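Phosphoglycerate kinase (Coxiella burnetii, PDB 4NG4) catalyses the reversible transfer of a phosphoryl group from 1,3-bisphosphoglycerate to ADP in glycolysis, giving 3-phosphoglycerate and ATP. Local coordinates at residues L20-N34 against A58-G72. Sequence-based numbering, arbitrary orientation.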
loop_
_atom_site.group_PDB
_atom_site.type_symbol
_atom_site.label_atom_id
_atom_site.label_comp_id
_atom_site.label_asym_id
_atom_site.label_seq_id
_atom_site.Cartn_x
_atom_site.Cartn_y
_atom_site.Cartn_z
ATOM N N LEU A 20 1.793 10.197 24.699
ATOM C CA LEU A 20 0.984 11.338 25.132
ATOM C C LEU A 20 -0.084 10.930 26.145
ATOM O O LEU A 20 -0.594 9.806 26.117
ATOM C CB LEU A 20 0.327 12.002 23.928
ATOM C CG LEU A 20 1.290 12.625 22.910
ATOM C CD1 LEU A 20 0.579 12.854 21.550
ATOM C CD2 LEU A 20 1.900 13.922 23.457
ATOM N N ASN A 21 -0.419 11.865 27.029
ATOM C CA ASN A 21 -1.389 11.638 28.090
ATOM C C ASN A 21 -2.799 12.058 27.658
ATOM O O ASN A 21 -3.053 13.241 27.412
ATOM C CB ASN A 21 -0.952 12.410 29.331
ATOM C CG ASN A 21 -2.081 12.654 30.289
ATOM O OD1 ASN A 21 -2.413 11.803 31.121
ATOM N ND2 ASN A 21 -2.680 13.834 30.185
ATOM N N LEU A 22 -3.712 11.085 27.576
ATOM C CA LEU A 22 -5.055 11.296 26.989
ATOM C C LEU A 22 -6.178 11.399 28.028
ATOM O O LEU A 22 -7.357 11.494 27.661
ATOM C CB LEU A 22 -5.389 10.159 26.018
ATOM C CG LEU A 22 -4.263 9.670 25.106
ATOM C CD1 LEU A 22 -4.824 8.735 24.037
ATOM C CD2 LEU A 22 -3.525 10.831 24.469
ATOM N N HIS A 23 -5.811 11.376 29.310
ATOM C CA HIS A 23 -6.779 11.458 30.403
ATOM C C HIS A 23 -7.707 12.658 30.221
ATOM O O HIS A 23 -7.261 13.807 30.248
ATOM C CB HIS A 23 -6.053 11.563 31.757
ATOM C CG HIS A 23 -6.884 11.168 32.937
ATOM N ND1 HIS A 23 -6.354 10.496 34.014
ATOM C CD2 HIS A 23 -8.201 11.329 33.205
ATOM C CE1 HIS A 23 -7.305 10.263 34.897
ATOM N NE2 HIS A 23 -8.436 10.763 34.433
ATOM N N ASN A 24 -8.992 12.373 30.000
ATOM C CA ASN A 24 -10.059 13.385 30.004
ATOM C C ASN A 24 -9.966 14.412 28.874
ATOM O O ASN A 24 -10.641 15.442 28.909
ATOM C CB ASN A 24 -10.106 14.106 31.363
ATOM C CG ASN A 24 -11.516 14.380 31.828
ATOM O OD1 ASN A 24 -12.185 15.291 31.338
ATOM N ND2 ASN A 24 -11.975 13.589 32.785
ATOM N N LYS A 25 -9.144 14.132 27.869
ATOM C CA LYS A 25 -8.967 15.060 26.762
ATOM C C LYS A 25 -9.932 14.733 25.627
ATOM O O LYS A 25 -10.497 13.637 25.566
ATOM C CB LYS A 25 -7.517 15.032 26.269
ATOM C CG LYS A 25 -6.540 15.792 27.169
ATOM C CD LYS A 25 -5.212 16.034 26.455
ATOM C CE LYS A 25 -4.389 17.141 27.101
ATOM N NZ LYS A 25 -3.331 17.615 26.155
ATOM N N ARG A 26 -10.134 15.707 24.746
ATOM C CA ARG A 26 -10.875 15.486 23.507
ATOM C C ARG A 26 -9.884 15.011 22.468
ATOM O O ARG A 26 -8.937 15.730 22.151
ATOM C CB ARG A 26 -11.538 16.770 23.025
ATOM C CG ARG A 26 -12.642 17.291 23.934
ATOM C CD ARG A 26 -13.189 18.587 23.384
ATOM N NE ARG A 26 -12.258 19.701 23.582
ATOM C CZ ARG A 26 -12.136 20.758 22.772
ATOM N NH1 ARG A 26 -12.868 20.873 21.663
ATOM N NH2 ARG A 26 -11.260 21.714 23.069
ATOM N N VAL A 27 -10.100 13.801 21.954
ATOM C CA VAL A 27 -9.150 13.159 21.053
ATOM C C VAL A 27 -9.826 12.832 19.749
ATOM O O VAL A 27 -10.833 12.129 19.718
ATOM C CB VAL A 27 -8.569 11.861 21.653
ATOM C CG1 VAL A 27 -7.658 11.171 20.644
ATOM C CG2 VAL A 27 -7.813 12.163 22.949
ATOM N N MET A 28 -9.235 13.333 18.674
ATOM C CA MET A 28 -9.769 13.183 17.333
ATOM C C MET A 28 -8.889 12.186 16.571
ATOM O O MET A 28 -7.741 12.491 16.235
ATOM C CB MET A 28 -9.781 14.554 16.658
ATOM C CG MET A 28 -10.874 14.745 15.632
ATOM S SD MET A 28 -10.926 16.446 15.038
ATOM C CE MET A 28 -12.693 16.747 15.115
ATOM N N ILE A 29 -9.423 10.989 16.336
ATOM C CA ILE A 29 -8.694 9.919 15.656
ATOM C C ILE A 29 -9.172 9.766 14.212
ATOM O O ILE A 29 -10.308 9.377 13.975
ATOM C CB ILE A 29 -8.885 8.568 16.375
ATOM C CG1 ILE A 29 -8.484 8.677 17.843
ATOM C CG2 ILE A 29 -8.068 7.472 15.703
ATOM C CD1 ILE A 29 -8.878 7.456 18.638
ATOM N N ARG A 30 -8.290 10.053 13.257
ATOM C CA ARG A 30 -8.579 9.825 11.844
ATOM C C ARG A 30 -8.257 8.377 11.502
ATOM O O ARG A 30 -7.096 7.941 11.559
ATOM C CB ARG A 30 -7.764 10.771 10.961
ATOM C CG ARG A 30 -7.996 10.603 9.434
ATOM C CD ARG A 30 -9.312 11.166 8.989
ATOM N NE ARG A 30 -9.400 11.312 7.537
ATOM C CZ ARG A 30 -9.719 10.339 6.685
ATOM N NH1 ARG A 30 -9.976 9.113 7.115
ATOM N NH2 ARG A 30 -9.753 10.593 5.385
ATOM N N GLU A 31 -9.291 7.642 11.116
ATOM C CA GLU A 31 -9.159 6.241 10.753
ATOM C C GLU A 31 -9.630 6.013 9.304
ATOM O O GLU A 31 -10.268 6.875 8.697
ATOM C CB GLU A 31 -9.980 5.385 11.711
ATOM C CG GLU A 31 -9.580 5.509 13.181
ATOM C CD GLU A 31 -8.396 4.648 13.559
ATOM O OE1 GLU A 31 -7.922 3.881 12.703
ATOM O OE2 GLU A 31 -7.941 4.739 14.731
ATOM N N ASP A 32 -9.265 4.849 8.765
ATOM C CA ASP A 32 -9.697 4.373 7.454
ATOM C C ASP A 32 -10.733 3.289 7.727
ATOM O O ASP A 32 -10.418 2.122 7.853
ATOM C CB ASP A 32 -8.502 3.844 6.649
ATOM C CG ASP A 32 -8.882 3.367 5.243
ATOM O OD1 ASP A 32 -10.061 3.459 4.831
ATOM O OD2 ASP A 32 -7.985 2.884 4.516
ATOM N N LEU A 33 -11.976 3.717 7.857
ATOM C CA LEU A 33 -13.126 2.823 8.044
ATOM C C LEU A 33 -13.935 2.707 6.743
ATOM O O LEU A 33 -15.106 2.370 6.781
ATOM C CB LEU A 33 -14.013 3.372 9.172
ATOM C CG LEU A 33 -13.256 3.851 10.422
ATOM C CD1 LEU A 33 -14.232 4.239 11.541
ATOM C CD2 LEU A 33 -12.258 2.799 10.911
ATOM N N ASN A 34 -13.275 2.977 5.610
ATOM C CA ASN A 34 -13.876 3.023 4.260
ATOM C C ASN A 34 -14.185 1.620 3.745
ATOM O O ASN A 34 -13.517 1.116 2.860
ATOM C CB ASN A 34 -12.907 3.759 3.297
ATOM C CG ASN A 34 -13.447 3.911 1.896
ATOM O OD1 ASN A 34 -14.633 4.045 1.685
ATOM N ND2 ASN A 34 -12.559 3.906 0.927
ATOM N N ALA A 58 -7.724 4.393 23.547
ATOM C CA ALA A 58 -8.170 5.752 23.864
ATOM C C ALA A 58 -9.231 5.737 24.955
ATOM O O ALA A 58 -9.138 6.485 25.918
ATOM C CB ALA A 58 -8.703 6.433 22.629
ATOM N N ILE A 59 -10.230 4.873 24.795
ATOM C CA ILE A 59 -11.294 4.671 25.792
ATOM C C ILE A 59 -10.732 4.161 27.131
ATOM O O ILE A 59 -11.144 4.621 28.199
ATOM C CB ILE A 59 -12.347 3.668 25.259
ATOM C CG1 ILE A 59 -13.100 4.266 24.071
ATOM C CG2 ILE A 59 -13.330 3.272 26.326
ATOM C CD1 ILE A 59 -13.803 3.225 23.222
ATOM N N GLU A 60 -9.788 3.224 27.068
ATOM C CA GLU A 60 -9.190 2.635 28.266
ATOM C C GLU A 60 -8.425 3.682 29.068
ATOM O O GLU A 60 -8.362 3.601 30.302
ATOM C CB GLU A 60 -8.259 1.480 27.890
ATOM C CG GLU A 60 -7.757 0.646 29.073
ATOM C CD GLU A 60 -6.685 -0.367 28.669
ATOM O OE1 GLU A 60 -6.418 -0.500 27.451
ATOM O OE2 GLU A 60 -6.107 -1.025 29.575
ATOM N N GLN A 61 -7.845 4.661 28.372
ATOM C CA GLN A 61 -7.216 5.811 29.031
ATOM C C GLN A 61 -8.208 6.957 29.279
ATOM O O GLN A 61 -7.819 8.052 29.698
ATOM C CB GLN A 61 -6.023 6.302 28.214
ATOM C CG GLN A 61 -4.900 5.285 28.142
ATOM C CD GLN A 61 -3.782 5.716 27.232
ATOM O OE1 GLN A 61 -3.627 6.902 26.945
ATOM N NE2 GLN A 61 -2.987 4.754 26.774
ATOM N N LYS A 62 -9.487 6.681 29.027
ATOM C CA LYS A 62 -10.598 7.597 29.308
ATOM C C LYS A 62 -10.492 8.924 28.552
ATOM O O LYS A 62 -10.736 10.009 29.086
ATOM C CB LYS A 62 -10.800 7.769 30.825
ATOM C CG LYS A 62 -11.778 6.739 31.387
ATOM C CD LYS A 62 -11.578 6.456 32.855
ATOM C CE LYS A 62 -12.704 5.584 33.373
ATOM N NZ LYS A 62 -12.502 5.174 34.781
ATOM N N ALA A 63 -10.152 8.804 27.276
ATOM C CA ALA A 63 -10.238 9.919 26.348
ATOM C C ALA A 63 -11.705 10.199 26.051
ATOM O O ALA A 63 -12.570 9.347 26.282
ATOM C CB ALA A 63 -9.489 9.600 25.056
ATOM N N ARG A 64 -11.975 11.408 25.569
ATOM C CA ARG A 64 -13.263 11.736 24.980
ATOM C C ARG A 64 -13.060 11.580 23.483
ATOM O O ARG A 64 -12.460 12.443 22.845
ATOM C CB ARG A 64 -13.678 13.167 25.332
ATOM C CG ARG A 64 -13.670 13.481 26.829
ATOM C CD ARG A 64 -13.419 14.965 27.072
ATOM N NE ARG A 64 -13.780 15.363 28.433
ATOM C CZ ARG A 64 -14.975 15.813 28.812
ATOM N NH1 ARG A 64 -15.969 15.950 27.939
ATOM N NH2 ARG A 64 -15.179 16.128 30.082
ATOM N N VAL A 65 -13.544 10.474 22.923
ATOM C CA VAL A 65 -13.105 10.052 21.580
ATOM C C VAL A 65 -14.025 10.466 20.428
ATOM O O VAL A 65 -15.204 10.120 20.411
ATOM C CB VAL A 65 -12.894 8.515 21.516
ATOM C CG1 VAL A 65 -12.894 8.036 20.077
ATOM C CG2 VAL A 65 -11.599 8.133 22.206
ATOM N N MET A 66 -13.459 11.195 19.470
ATOM C CA MET A 66 -14.137 11.526 18.221
ATOM C C MET A 66 -13.484 10.764 17.058
ATOM O O MET A 66 -12.355 11.067 16.667
ATOM C CB MET A 66 -14.051 13.028 17.957
ATOM C CG MET A 66 -14.877 13.879 18.896
ATOM S SD MET A 66 -14.448 15.640 18.801
ATOM C CE MET A 66 -13.004 15.672 19.853
ATOM N N ILE A 67 -14.197 9.782 16.516
ATOM C CA ILE A 67 -13.654 8.936 15.458
ATOM C C ILE A 67 -13.953 9.529 14.087
ATOM O O ILE A 67 -15.108 9.712 13.723
ATOM C CB ILE A 67 -14.232 7.513 15.503
ATOM C CG1 ILE A 67 -14.028 6.881 16.889
ATOM C CG2 ILE A 67 -13.578 6.661 14.417
ATOM C CD1 ILE A 67 -14.822 5.607 17.094
ATOM N N LEU A 68 -12.908 9.782 13.314
ATOM C CA LEU A 68 -13.029 10.484 12.040
ATOM C C LEU A 68 -12.705 9.534 10.872
ATOM O O LEU A 68 -11.756 8.761 10.956
ATOM C CB LEU A 68 -12.077 11.677 12.055
ATOM C CG LEU A 68 -12.524 12.956 11.366
ATOM C CD1 LEU A 68 -13.845 13.520 11.939
ATOM C CD2 LEU A 68 -11.389 13.955 11.477
ATOM N N SER A 69 -13.508 9.555 9.815
ATOM C CA SER A 69 -13.250 8.689 8.659
ATOM C C SER A 69 -13.922 9.139 7.368
ATOM O O SER A 69 -14.840 9.955 7.370
ATOM C CB SER A 69 -13.669 7.241 8.923
ATOM O OG SER A 69 -13.152 6.391 7.911
ATOM N N HIS A 70 -13.428 8.596 6.260
ATOM C CA HIS A 70 -14.033 8.844 4.973
ATOM C C HIS A 70 -14.862 7.620 4.611
ATOM O O HIS A 70 -14.794 6.607 5.299
ATOM C CB HIS A 70 -12.976 9.182 3.911
ATOM C CG HIS A 70 -12.060 8.050 3.579
ATOM N ND1 HIS A 70 -11.031 7.658 4.406
ATOM C CD2 HIS A 70 -12.016 7.226 2.503
ATOM C CE1 HIS A 70 -10.388 6.644 3.854
ATOM N NE2 HIS A 70 -10.972 6.357 2.704
ATOM N N LEU A 71 -15.682 7.739 3.565
ATOM C CA LEU A 71 -16.443 6.605 3.027
ATOM C C LEU A 71 -16.828 6.928 1.599
ATOM O O LEU A 71 -17.510 7.909 1.348
ATOM C CB LEU A 71 -17.693 6.336 3.858
ATOM C CG LEU A 71 -18.402 4.996 3.652
ATOM C CD1 LEU A 71 -19.650 4.917 4.533
ATOM C CD2 LEU A 71 -18.794 4.799 2.221
ATOM N N GLY A 72 -16.372 6.113 0.666
ATOM C CA GLY A 72 -16.636 6.347 -0.739
ATOM C C GLY A 72 -16.167 7.702 -1.258
ATOM O O GLY A 72 -15.220 8.302 -0.733
#
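The Arg30 guanidinium meets the edge of the His70 ring, with the two planes 61° apart. Arg30 NH1 donates to His70 ND1 over 3.3 Å, and each atom lies near the plane of the other group. One face of the guanidinium lies over the carbonyl carbon of Ser69. The chain of Arg30 bends at CB-CG (chi2 74°), which turns its end along the sheet to His70; its NE hydrogen-bonds to Ser161 OG. Asp32 OD1 and Asn34 CB approach the His70 ring obliquely, OD1 lying 3.3 Å from His70 CE1. At the other end, Arg64 meets Asn24 with the edge of its guanidinium. Its NE makes weak hydrogen bonds to O and OD1 of Asn24, and NH2 a third, also weak, to OD1.

Between these ends run strands 26-31 and 64-69, neighbours in the parallel sheet of the N-terminal, Rossmann-like domain of phosphoglycerate kinase. Helix 46-60 links them in a beta-alpha-beta crossover and closes in a Schellman motif at Lys62. Backbone hydrogen bonds include Val27 N to Arg64 O and Met66 N to Val27 O, 2.8 Å in the latter. Val27, Ile29, Val65 and Ile67 point to the face that packs on helix 46-60, where Ile29 CD1 is 4.1 Å from Ala58 CB. Met28, Met66 and Leu68 lie on the other face; Met66 CE packs 3.7 Å from Arg26 CB.

Toward the C-terminal ends of the strands, Ser69 OG accepts a hydrogen bond from Leu33 N at 2.9 Å. Asn34 OD1 takes the N-H of Gly72 at 2.9 Å, from above the plane of the Asn34 side-chain carbonyl. Asp32, Leu33, Asn34, His70, Leu71 and Gly72 belong to the predicted substrate site. Arg47 makes a weak, long ion pair with Asp32, and Arg124 hydrogen-bonds to Gly72 O.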